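Local coordinates for papain-like protease (Human betacoronavirus 2c EMC/2012, PDB 4RNA), which probably cleaves the viral replicase polyprotein as a papain-like cysteine protease and, as in related coronaviruses, may also remove ubiquitin and ISG15 from host proteins, at residues 78-81 and 82-86; 168-171 and 172-176; 191-194 and 195-198; 227-231 and 232-236. All blocks are in the same frame, centred on the assembly; numbering follows the deposited sequence.

Interaction 1: 78-81 and 82-86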
loop_
_atom_site.group_PDB
_atom_site.type_symbol
_atom_site.label_atom_id
_atom_site.label_comp_id
_atom_site.label_asym_id
_atom_site.label_seq_id
_atom_site.Cartn_x
_atom_site.Cartn_y
_atom_site.Cartn_z
ATOM N N ASP A 78 -9.098 0.744 -2.876
ATOM C CA ASP A 78 -9.502 -0.658 -2.803
ATOM C C ASP A 78 -10.757 -0.827 -1.911
ATOM O O ASP A 78 -11.090 0.047 -1.110
ATOM C CB ASP A 78 -8.370 -1.534 -2.231
ATOM C CG ASP A 78 -8.335 -1.556 -0.731
ATOM O OD1 ASP A 78 -7.747 -0.601 -0.147
ATOM O OD2 ASP A 78 -8.862 -2.546 -0.105
ATOM N N PRO A 79 -11.442 -1.968 -2.048
ATOM C CA PRO A 79 -12.776 -2.106 -1.523
ATOM C C PRO A 79 -12.719 -2.166 -0.027
ATOM O O PRO A 79 -13.737 -1.929 0.621
ATOM C CB PRO A 79 -13.268 -3.441 -2.112
ATOM C CG PRO A 79 -12.082 -4.139 -2.663
ATOM C CD PRO A 79 -11.021 -3.110 -2.896
ATOM N N THR A 80 -11.537 -2.365 0.547
ATOM C CA THR A 80 -11.460 -2.371 2.021
ATOM C C THR A 80 -11.166 -0.990 2.656
ATOM O O THR A 80 -11.079 -0.808 3.870
ATOM C CB THR A 80 -10.341 -3.318 2.508
ATOM O OG1 THR A 80 -9.016 -2.750 2.250
ATOM C CG2 THR A 80 -10.512 -4.824 1.876
ATOM N N PHE A 81 -10.962 -0.015 1.821
ATOM C CA PHE A 81 -10.419 1.305 2.271
ATOM C C PHE A 81 -11.357 2.039 3.262
ATOM O O PHE A 81 -10.887 2.608 4.248
ATOM C CB PHE A 81 -10.271 2.225 1.033
ATOM C CG PHE A 81 -9.862 3.659 1.404
ATOM C CD1 PHE A 81 -10.822 4.626 1.665
ATOM C CD2 PHE A 81 -8.489 4.014 1.559
ATOM C CE1 PHE A 81 -10.445 5.947 2.021
ATOM C CE2 PHE A 81 -8.099 5.336 1.884
ATOM C CZ PHE A 81 -9.081 6.291 2.165
ATOM N N LEU A 82 -12.689 2.018 3.026
ATOM C CA LEU A 82 -13.556 2.711 4.015
ATOM C C LEU A 82 -13.491 2.028 5.345
ATOM O O LEU A 82 -13.418 2.752 6.377
ATOM C CB LEU A 82 -15.012 2.778 3.651
ATOM C CG LEU A 82 -15.254 3.769 2.505
ATOM C CD1 LEU A 82 -16.657 3.751 1.795
ATOM C CD2 LEU A 82 -14.825 5.196 2.927
ATOM N N HIS A 83 -13.619 0.702 5.320
ATOM C CA HIS A 83 -13.566 0.018 6.663
ATOM C C HIS A 83 -12.298 0.382 7.357
ATOM O O HIS A 83 -12.239 0.517 8.644
ATOM C CB HIS A 83 -13.697 -1.507 6.580
ATOM C CG HIS A 83 -13.799 -2.157 7.983
ATOM N ND1 HIS A 83 -12.714 -2.630 8.651
ATOM C CD2 HIS A 83 -14.894 -2.322 8.846
ATOM C CE1 HIS A 83 -13.096 -3.088 9.883
ATOM N NE2 HIS A 83 -14.428 -2.898 9.999
ATOM N N ARG A 84 -11.201 0.312 6.630
ATOM C CA ARG A 84 -9.887 0.630 7.299
ATOM C C ARG A 84 -9.752 2.081 7.788
ATOM O O ARG A 84 -9.367 2.330 8.900
ATOM C CB ARG A 84 -8.688 0.212 6.433
ATOM C CG ARG A 84 -8.597 -1.322 6.219
ATOM C CD ARG A 84 -7.407 -1.750 5.315
ATOM N NE ARG A 84 -7.448 -1.128 3.953
ATOM C CZ ARG A 84 -6.684 -0.123 3.555
ATOM N NH1 ARG A 84 -5.849 0.507 4.396
ATOM N NH2 ARG A 84 -6.837 0.358 2.305
ATOM N N PHE A 85 -10.156 3.037 6.970
ATOM C CA PHE A 85 -10.143 4.430 7.360
ATOM C C PHE A 85 -11.055 4.704 8.572
ATOM O O PHE A 85 -10.621 5.359 9.543
ATOM C CB PHE A 85 -10.556 5.322 6.110
ATOM C CG PHE A 85 -10.787 6.757 6.487
ATOM C CD1 PHE A 85 -9.790 7.460 7.182
ATOM C CD2 PHE A 85 -11.971 7.412 6.133
ATOM C CE1 PHE A 85 -9.991 8.775 7.549
ATOM C CE2 PHE A 85 -12.179 8.758 6.480
ATOM C CZ PHE A 85 -11.176 9.433 7.187
ATOM N N TYR A 86 -12.255 4.082 8.608
ATOM C CA TYR A 86 -13.152 4.437 9.646
ATOM C C TYR A 86 -12.589 3.829 10.897
ATOM O O TYR A 86 -12.622 4.528 11.882
ATOM C CB TYR A 86 -14.589 3.882 9.499
ATOM C CG TYR A 86 -15.403 4.427 8.291
ATOM C CD1 TYR A 86 -15.133 5.691 7.751
ATOM C CD2 TYR A 86 -16.461 3.694 7.776
ATOM C CE1 TYR A 86 -15.874 6.170 6.659
ATOM C CE2 TYR A 86 -17.214 4.177 6.680
ATOM C CZ TYR A 86 -16.901 5.411 6.154
ATOM O OH TYR A 86 -17.669 5.821 5.043
HETATM O O HOH W 1 -13.724 1.333 0.169
HETATM O O HOH W 2 -14.473 -0.591 2.902
#
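Thr80 OG1 accepts a hydrogen bond from Arg84 NE at 2.8 Å, and the NE-H points at it nearly straight (160°). The hydroxyl oxygen lies close to the guanidinium plane. Next to it, Asp78 OD1 meets Arg84 NH2 at 2.8 Å in a salt bridge that uses the syn lone pair of OD1. Carboxylate and guanidinium are nearly coplanar, 19° apart, so two edge contacts fix the rotation of the arginine head. A bend at chi3 (-58°) turns the Arg84 chain back along the helix start to reach both partners.

The other Asp78 oxygen, OD2, caps the helix start: it accepts from Thr80 N at 2.8 Å, met from above the carboxylate plane. A type I turn from Asp78 to Phe81 leads into the helix. Its first-turn bonds run from Arg84 N to Thr80 O and from Phe85 N to Phe81 O. Phe85 CB lies over one face of the Phe81 ring, 4.1 Å from CE1.

Arg84 NH1 also bonds to Ala156 O of helix 148-158. Phe81 and Phe85 pack on that helix, while Leu82 packs on helix 64-74. The start of helix 81-92 thus packs against both helices.

Interaction 2: 168-171 and 172-176; sequences ASRL and LHTVL
The His173 ring meets Ser169 O at its edge: this oxygen lies near the ring plane, 3.0 Å from His173 CD2. The same oxygen accepts the backbone bond from His173 N at 3.1 Å. This is an i to i+4 contact inside helix 168-176, with backbone and ring of one residue gathered at one carbonyl. The neighbouring ring atom, NE2, bonds to Ser249 OG, while Ser169 OG bonds to Asp311 OD1 of strand 304-315.

The second flat group is the Arg170 guanidinium. Thr174 CG2 approaches it obliquely, 3.9 Å from NH1. A bend at chi3 (82°) turns the head across the side of the helix, so that NH1 comes near this methyl. Arg170 NH2 forms a salt bridge with Asp166 OD1 and a hydrogen bond with Gly158 O.

Leu172 and Val175 pack on helix 115-122, while His173 touches strand 210-212 and Ser169 touches strand 304-315.

Leu171 O has two donors. Val175 N makes the regular helix bond at 2.8 Å. Thr174 OG1, placed between its backbone N and carbonyl carbon (chi1 54°), gives its proton to Leu171 O at 2.7 Å, with a C=O...OG1 angle of 106°.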
loop_
_atom_site.group_PDB
_atom_site.type_symbol
_atom_site.label_atom_id
_atom_site.label_comp_id
_atom_site.label_asym_id
_atom_site.label_seq_id
_atom_site.Cartn_x
_atom_site.Cartn_y
_atom_site.Cartn_z
ATOM N N ALA A 168 9.055 5.171 7.322
ATOM C CA ALA A 168 8.794 6.607 7.110
ATOM C C ALA A 168 9.111 7.081 5.708
ATOM O O ALA A 168 8.362 7.892 5.148
ATOM C CB ALA A 168 9.539 7.492 8.125
ATOM N N SER A 169 10.203 6.606 5.131
ATOM C CA SER A 169 10.506 7.069 3.749
ATOM C C SER A 169 9.453 6.562 2.790
ATOM O O SER A 169 9.047 7.302 1.886
ATOM C CB SER A 169 11.964 6.721 3.289
ATOM O OG SER A 169 12.908 7.219 4.272
ATOM N N ARG A 170 9.039 5.307 2.969
ATOM C CA ARG A 170 8.015 4.735 2.066
ATOM C C ARG A 170 6.778 5.599 2.164
ATOM O O ARG A 170 6.211 5.999 1.163
ATOM C CB ARG A 170 7.673 3.299 2.462
ATOM C CG ARG A 170 6.580 2.627 1.595
ATOM C CD ARG A 170 6.219 1.264 2.214
ATOM N NE ARG A 170 5.268 1.380 3.316
ATOM C CZ ARG A 170 3.977 1.742 3.221
ATOM N NH1 ARG A 170 3.346 2.162 2.072
ATOM N NH2 ARG A 170 3.313 1.773 4.329
ATOM N N LEU A 171 6.347 5.886 3.381
ATOM C CA LEU A 171 5.113 6.717 3.554
ATOM C C LEU A 171 5.198 8.108 3.029
ATOM O O LEU A 171 4.219 8.636 2.377
ATOM C CB LEU A 171 4.727 6.752 5.044
ATOM C CG LEU A 171 3.487 6.020 5.512
ATOM C CD1 LEU A 171 2.274 6.084 4.545
ATOM C CD2 LEU A 171 3.936 4.593 5.748
ATOM N N LEU A 172 6.353 8.778 3.244
ATOM C CA LEU A 172 6.487 10.117 2.650
ATOM C C LEU A 172 6.301 10.062 1.197
ATOM O O LEU A 172 5.661 10.914 0.574
ATOM C CB LEU A 172 7.915 10.657 2.875
ATOM C CG LEU A 172 8.077 11.542 4.059
ATOM C CD1 LEU A 172 9.541 11.917 4.246
ATOM C CD2 LEU A 172 7.205 12.770 3.829
ATOM N N HIS A 173 6.896 9.048 0.574
ATOM C CA HIS A 173 6.806 9.047 -0.859
ATOM C C HIS A 173 5.424 8.686 -1.347
ATOM O O HIS A 173 4.930 9.288 -2.289
ATOM C CB HIS A 173 8.019 8.268 -1.506
ATOM C CG HIS A 173 9.386 8.983 -1.296
ATOM N ND1 HIS A 173 10.045 9.655 -2.291
ATOM C CD2 HIS A 173 10.172 9.150 -0.140
ATOM C CE1 HIS A 173 11.187 10.201 -1.792
ATOM N NE2 HIS A 173 11.263 9.897 -0.485
ATOM N N THR A 174 4.712 7.805 -0.665
ATOM C CA THR A 174 3.339 7.527 -1.023
ATOM C C THR A 174 2.382 8.666 -0.794
ATOM O O THR A 174 1.437 8.867 -1.581
ATOM C CB THR A 174 2.736 6.330 -0.238
ATOM O OG1 THR A 174 2.904 6.566 1.156
ATOM C CG2 THR A 174 3.425 5.110 -0.533
ATOM N N VAL A 175 2.602 9.414 0.282
ATOM C CA VAL A 175 1.781 10.570 0.496
ATOM C C VAL A 175 2.044 11.610 -0.590
ATOM O O VAL A 175 1.109 12.157 -1.089
ATOM C CB VAL A 175 1.970 11.175 1.917
ATOM C CG1 VAL A 175 1.237 12.508 2.025
ATOM C CG2 VAL A 175 1.403 10.220 2.959
ATOM N N LEU A 176 3.316 11.877 -0.927
ATOM C CA LEU A 176 3.633 12.918 -1.858
ATOM C C LEU A 176 3.239 12.501 -3.251
ATOM O O LEU A 176 2.919 13.371 -4.117
ATOM C CB LEU A 176 5.111 13.250 -1.797
ATOM C CG LEU A 176 5.508 14.064 -0.554
ATOM C CD1 LEU A 176 7.041 14.175 -0.433
ATOM C CD2 LEU A 176 4.866 15.423 -0.589
#

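Interaction 3: 191-194 and 195-198. With ZN (zinc ion), chain B.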
loop_
_atom_site.group_PDB
_atom_site.type_symbol
_atom_site.label_atom_id
_atom_site.label_comp_id
_atom_site.label_asym_id
_atom_site.label_seq_id
_atom_site.Cartn_x
_atom_site.Cartn_y
_atom_site.Cartn_z
ATOM N N GLU A 191 22.659 12.411 -19.831
ATOM C CA GLU A 191 23.455 11.202 -19.985
ATOM C C GLU A 191 24.247 11.349 -21.314
ATOM O O GLU A 191 23.675 11.694 -22.365
ATOM C CB GLU A 191 22.529 9.980 -19.995
ATOM C CG GLU A 191 21.948 9.716 -18.621
ATOM C CD GLU A 191 21.162 8.404 -18.489
ATOM O OE1 GLU A 191 20.958 7.688 -19.498
ATOM O OE2 GLU A 191 20.748 8.089 -17.335
ATOM N N TRP A 192 25.557 11.116 -21.275
ATOM C CA TRP A 192 26.310 11.258 -22.539
ATOM C C TRP A 192 27.511 10.373 -22.665
ATOM O O TRP A 192 28.106 9.901 -21.665
ATOM C CB TRP A 192 26.662 12.730 -22.834
ATOM C CG TRP A 192 27.819 13.194 -22.012
ATOM C CD1 TRP A 192 29.170 13.297 -22.404
ATOM C CD2 TRP A 192 27.798 13.572 -20.587
ATOM N NE1 TRP A 192 29.957 13.717 -21.353
ATOM C CE2 TRP A 192 29.198 13.893 -20.227
ATOM C CE3 TRP A 192 26.802 13.642 -19.596
ATOM C CZ2 TRP A 192 29.557 14.287 -18.932
ATOM C CZ3 TRP A 192 27.161 14.033 -18.285
ATOM C CH2 TRP A 192 28.497 14.401 -17.969
ATOM N N CYS A 193 27.828 10.125 -23.929
ATOM C CA CYS A 193 29.087 9.578 -24.382
ATOM C C CYS A 193 29.606 10.498 -25.518
ATOM O O CYS A 193 28.843 10.878 -26.398
ATOM C CB CYS A 193 28.863 8.189 -24.972
ATOM S SG CYS A 193 30.325 7.498 -25.813
ATOM N N ASN A 194 30.911 10.736 -25.503
ATOM C CA ASN A 194 31.588 11.675 -26.400
ATOM C C ASN A 194 31.637 11.095 -27.797
ATOM O O ASN A 194 31.768 11.845 -28.775
ATOM C CB ASN A 194 32.947 12.076 -25.797
ATOM C CG ASN A 194 32.762 12.829 -24.476
ATOM O OD1 ASN A 194 31.856 13.629 -24.399
ATOM N ND2 ASN A 194 33.557 12.516 -23.416
ATOM N N VAL A 195 31.397 9.780 -27.890
ATOM C CA VAL A 195 31.163 9.099 -29.200
ATOM C C VAL A 195 29.665 8.916 -29.558
ATOM O O VAL A 195 29.214 9.312 -30.627
ATOM C CB VAL A 195 31.949 7.742 -29.268
ATOM C CG1 VAL A 195 31.571 6.934 -30.496
ATOM C CG2 VAL A 195 33.462 7.980 -29.217
ATOM N N CYS A 196 28.882 8.360 -28.635
ATOM C CA CYS A 196 27.493 7.951 -28.919
ATOM C C CYS A 196 26.469 9.068 -28.932
ATOM O O CYS A 196 25.440 8.923 -29.582
ATOM C CB CYS A 196 27.049 6.816 -27.955
ATOM S SG CYS A 196 28.207 5.429 -28.160
ATOM N N GLY A 197 26.719 10.167 -28.225
ATOM C CA GLY A 197 25.737 11.239 -28.167
ATOM C C GLY A 197 25.157 11.498 -26.770
ATOM O O GLY A 197 25.639 10.968 -25.737
ATOM N N ILE A 198 24.115 12.318 -26.741
ATOM C CA ILE A 198 23.596 12.914 -25.493
ATOM C C ILE A 198 22.107 12.608 -25.436
ATOM O O ILE A 198 21.436 12.762 -26.439
ATOM C CB ILE A 198 23.732 14.466 -25.480
ATOM C CG1 ILE A 198 25.185 14.909 -25.526
ATOM C CG2 ILE A 198 22.983 15.079 -24.299
ATOM C CD1 ILE A 198 25.404 16.352 -25.955
HETATM ZN ZN ZN B . 29.547 5.314 -26.353
#
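Cys193 SG and Cys196 SG bind the same zinc ion, and the two sulfurs stand 3.8 Å apart. The Cys193 SG bond to zinc is 2.4 Å. Two backbone amides point at this sulfur. Cys196 N donates to Cys193 SG at 3.3 Å and nearly straight (168°). Val195 N makes a weak bond to Cys193 SG, also 3.3 Å long. These N-H groups probably offset part of the negative charge of the thiolate. With SG anti to its backbone N (chi1 171°), Cys193 can face both the amides and the metal.

The Cys-X-X-Cys turn with its N-H...S bonds is a zinc knuckle, here at the tip of the hairpin formed by strands 186-193 and 197-204. Cys228 and Cys230 complete the four-cysteine site.

Behind the metal, the strands are joined by a pair of backbone bonds. Cys193 N donates to Gly197 O at 3.0 Å, and Gly197 N to Cys193 O at 2.9 Å. Cys196 and Gly197 both face Cys193, which makes a classic beta bulge. On the sheet face away from Cys193, Trp192 CB touches Ile198 CG1 at 3.8 Å. Beyond, Glu191 OE2 salt-bridges Arg236 NH1 (conformer given) and accepts from Ala64 N of the second subunit.

Interaction 4: 227-231 and 232-236; sequences VCQCG and GERHR. With ZN (zinc ion), chain B.
Arg234 reaches across the turn to Cys228 and Gln229. Its CB lies 3.8 Å from Cys228 CB. The next carbon, CG, rests against the sulfur, 3.4 Å from Cys228 SG. CD then passes Gln229 OE1 at 3.7 Å. A bend at chi3 (106°) carries the chain on to the guanidinium, where NH1 donates to Gln229 OE1 at 2.9 Å. The oxygen lies in the guanidinium plane, and the donor sits on a lone pair of OE1 in the amide plane. The two flat groups are nevertheless turned 54° against each other. At the other end of the head, NH2 forms a salt bridge with Glu191 OE1. Asp65 of the second subunit adds a long, weak ion pair to NH1.

Cys228 and Cys230 both bind the zinc ion from a type I turn, Cys228 to Gly231. Cys228 N donates to Gly232 O at 2.9 Å and closes the loop. Gly232 N points at Cys230 SG, 3.3 Å away, so this sulfur has an amide partner besides the metal. Cys230 N makes a weak bond to Cys228 SG. This is the second cysteine pair of a zinc ribbon, facing the knuckle at Cys193 and Cys196.

The turn links strand 224-227 to strand 233-242, which are antiparallel neighbours: Arg234 is bonded through its backbone to Tyr226. On the other side, strand 233-242 pairs with strand 186-193.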
loop_
_atom_site.group_PDB
_atom_site.type_symbol
_atom_site.label_atom_id
_atom_site.label_comp_id
_atom_site.label_asym_id
_atom_site.label_seq_id
_atom_site.Cartn_x
_atom_site.Cartn_y
_atom_site.Cartn_z
ATOM N N VAL A 227 30.602 1.965 -18.087
ATOM C CA VAL A 227 31.023 1.497 -19.416
ATOM C C VAL A 227 29.918 1.875 -20.363
ATOM O O VAL A 227 28.718 1.733 -20.023
ATOM C CB VAL A 227 31.336 -0.041 -19.449
ATOM C CG1 VAL A 227 31.525 -0.523 -20.883
ATOM C CG2 VAL A 227 32.567 -0.340 -18.587
ATOM N N CYS A 228 30.322 2.443 -21.493
ATOM C CA CYS A 228 29.380 2.718 -22.583
ATOM C C CYS A 228 29.264 1.474 -23.476
ATOM O O CYS A 228 30.209 0.681 -23.545
ATOM C CB CYS A 228 29.754 3.939 -23.401
ATOM S SG CYS A 228 28.352 4.263 -24.502
ATOM N N GLN A 229 28.099 1.309 -24.108
ATOM C CA GLN A 229 27.898 0.247 -25.101
ATOM C C GLN A 229 28.860 0.319 -26.321
ATOM O O GLN A 229 29.045 -0.670 -27.012
ATOM C CB GLN A 229 26.452 0.244 -25.601
ATOM C CG GLN A 229 25.984 1.529 -26.254
ATOM C CD GLN A 229 25.435 2.602 -25.277
ATOM O OE1 GLN A 229 25.422 2.463 -23.984
ATOM N NE2 GLN A 229 24.988 3.713 -25.890
ATOM N N CYS A 230 29.475 1.464 -26.598
ATOM C CA CYS A 230 30.468 1.505 -27.692
ATOM C C CYS A 230 31.816 0.903 -27.274
ATOM O O CYS A 230 32.766 0.801 -28.096
ATOM C CB CYS A 230 30.673 2.957 -28.148
ATOM S SG CYS A 230 31.388 3.984 -26.802
ATOM N N GLY A 231 31.958 0.517 -26.002
ATOM C CA GLY A 231 33.264 0.117 -25.493
ATOM C C GLY A 231 33.983 1.230 -24.719
ATOM O O GLY A 231 34.983 0.971 -24.043
ATOM N N GLY A 232 33.476 2.468 -24.814
ATOM C CA GLY A 232 34.073 3.597 -24.093
ATOM C C GLY A 232 33.422 3.835 -22.728
ATOM O O GLY A 232 33.124 2.870 -21.984
ATOM N N GLU A 233 33.210 5.120 -22.413
ATOM C CA GLU A 233 32.703 5.586 -21.113
ATOM C C GLU A 233 31.456 6.377 -21.354
ATOM O O GLU A 233 31.328 7.046 -22.388
ATOM C CB GLU A 233 33.671 6.571 -20.479
ATOM C CG GLU A 233 34.647 5.943 -19.522
ATOM C CD GLU A 233 35.629 6.980 -18.953
ATOM O OE1 GLU A 233 36.403 6.595 -18.049
ATOM O OE2 GLU A 233 35.617 8.179 -19.380
ATOM N N ARG A 234 30.561 6.316 -20.372
ATOM C CA ARG A 234 29.229 6.898 -20.446
ATOM C C ARG A 234 29.097 7.679 -19.133
ATOM O O ARG A 234 29.519 7.192 -18.121
ATOM C CB ARG A 234 28.232 5.733 -20.358
ATOM C CG ARG A 234 27.325 5.589 -21.507
ATOM C CD ARG A 234 26.262 4.584 -21.131
ATOM N NE ARG A 234 25.087 5.391 -20.917
ATOM C CZ ARG A 234 23.971 5.373 -21.667
ATOM N NH1 ARG A 234 23.805 4.500 -22.687
ATOM N NH2 ARG A 234 22.964 6.182 -21.347
ATOM N N HIS A 235 28.521 8.870 -19.147
ATOM C CA HIS A 235 28.351 9.635 -17.904
ATOM C C HIS A 235 26.918 10.032 -17.616
ATOM O O HIS A 235 26.097 10.160 -18.513
ATOM C CB HIS A 235 29.143 10.943 -18.006
ATOM C CG HIS A 235 30.555 10.749 -18.431
ATOM N ND1 HIS A 235 31.521 10.357 -17.559
ATOM C CD2 HIS A 235 31.154 10.850 -19.680
ATOM C CE1 HIS A 235 32.717 10.257 -18.205
ATOM N NE2 HIS A 235 32.492 10.527 -19.522
ATOM N N ARG A 236 26.584 10.255 -16.365
ATOM C CA ARG A 236 25.257 10.759 -15.989
ATOM C C ARG A 236 25.472 11.951 -15.051
ATOM O O ARG A 236 26.204 11.802 -14.022
ATOM C CB ARG A 236 24.484 9.615 -15.274
ATOM C CG ARG A 236 23.286 9.993 -14.406
ATOM C CD ARG A 236 22.405 8.760 -14.120
ATOM N NE ARG A 236 21.185 9.069 -13.360
ATOM C CZ ARG A 236 20.038 9.482 -13.890
ATOM N NH1 ARG A 236 19.895 9.620 -15.215
ATOM N NH2 ARG A 236 19.008 9.735 -13.087
HETATM ZN ZN ZN B . 29.547 5.314 -26.353
#

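Overall arrangement
Interactions 3 and 4 are two halves of one zinc site, their centres about 8 Å apart. They touch beyond the metal: Cys196 SG lies 3.5 Å from Cys230 CB, and Trp192 O probably accepts from His235 N at 2.8 Å. Interactions 1 and 2 belong to the helical part of the chain, with centres about 19 Å apart and no touch. Across the subunit boundary of the two-chain assembly they meet: Thr80 and Arg84 pack on Arg170 of the second subunit, and Pro79 of that subunit packs on His173. Helix 115-122, beside interaction 2, follows the modified Cys113, by family resemblance probably the nucleophile. The zinc site is far off: the centres of interactions 2 and 3 are about 35 Å apart.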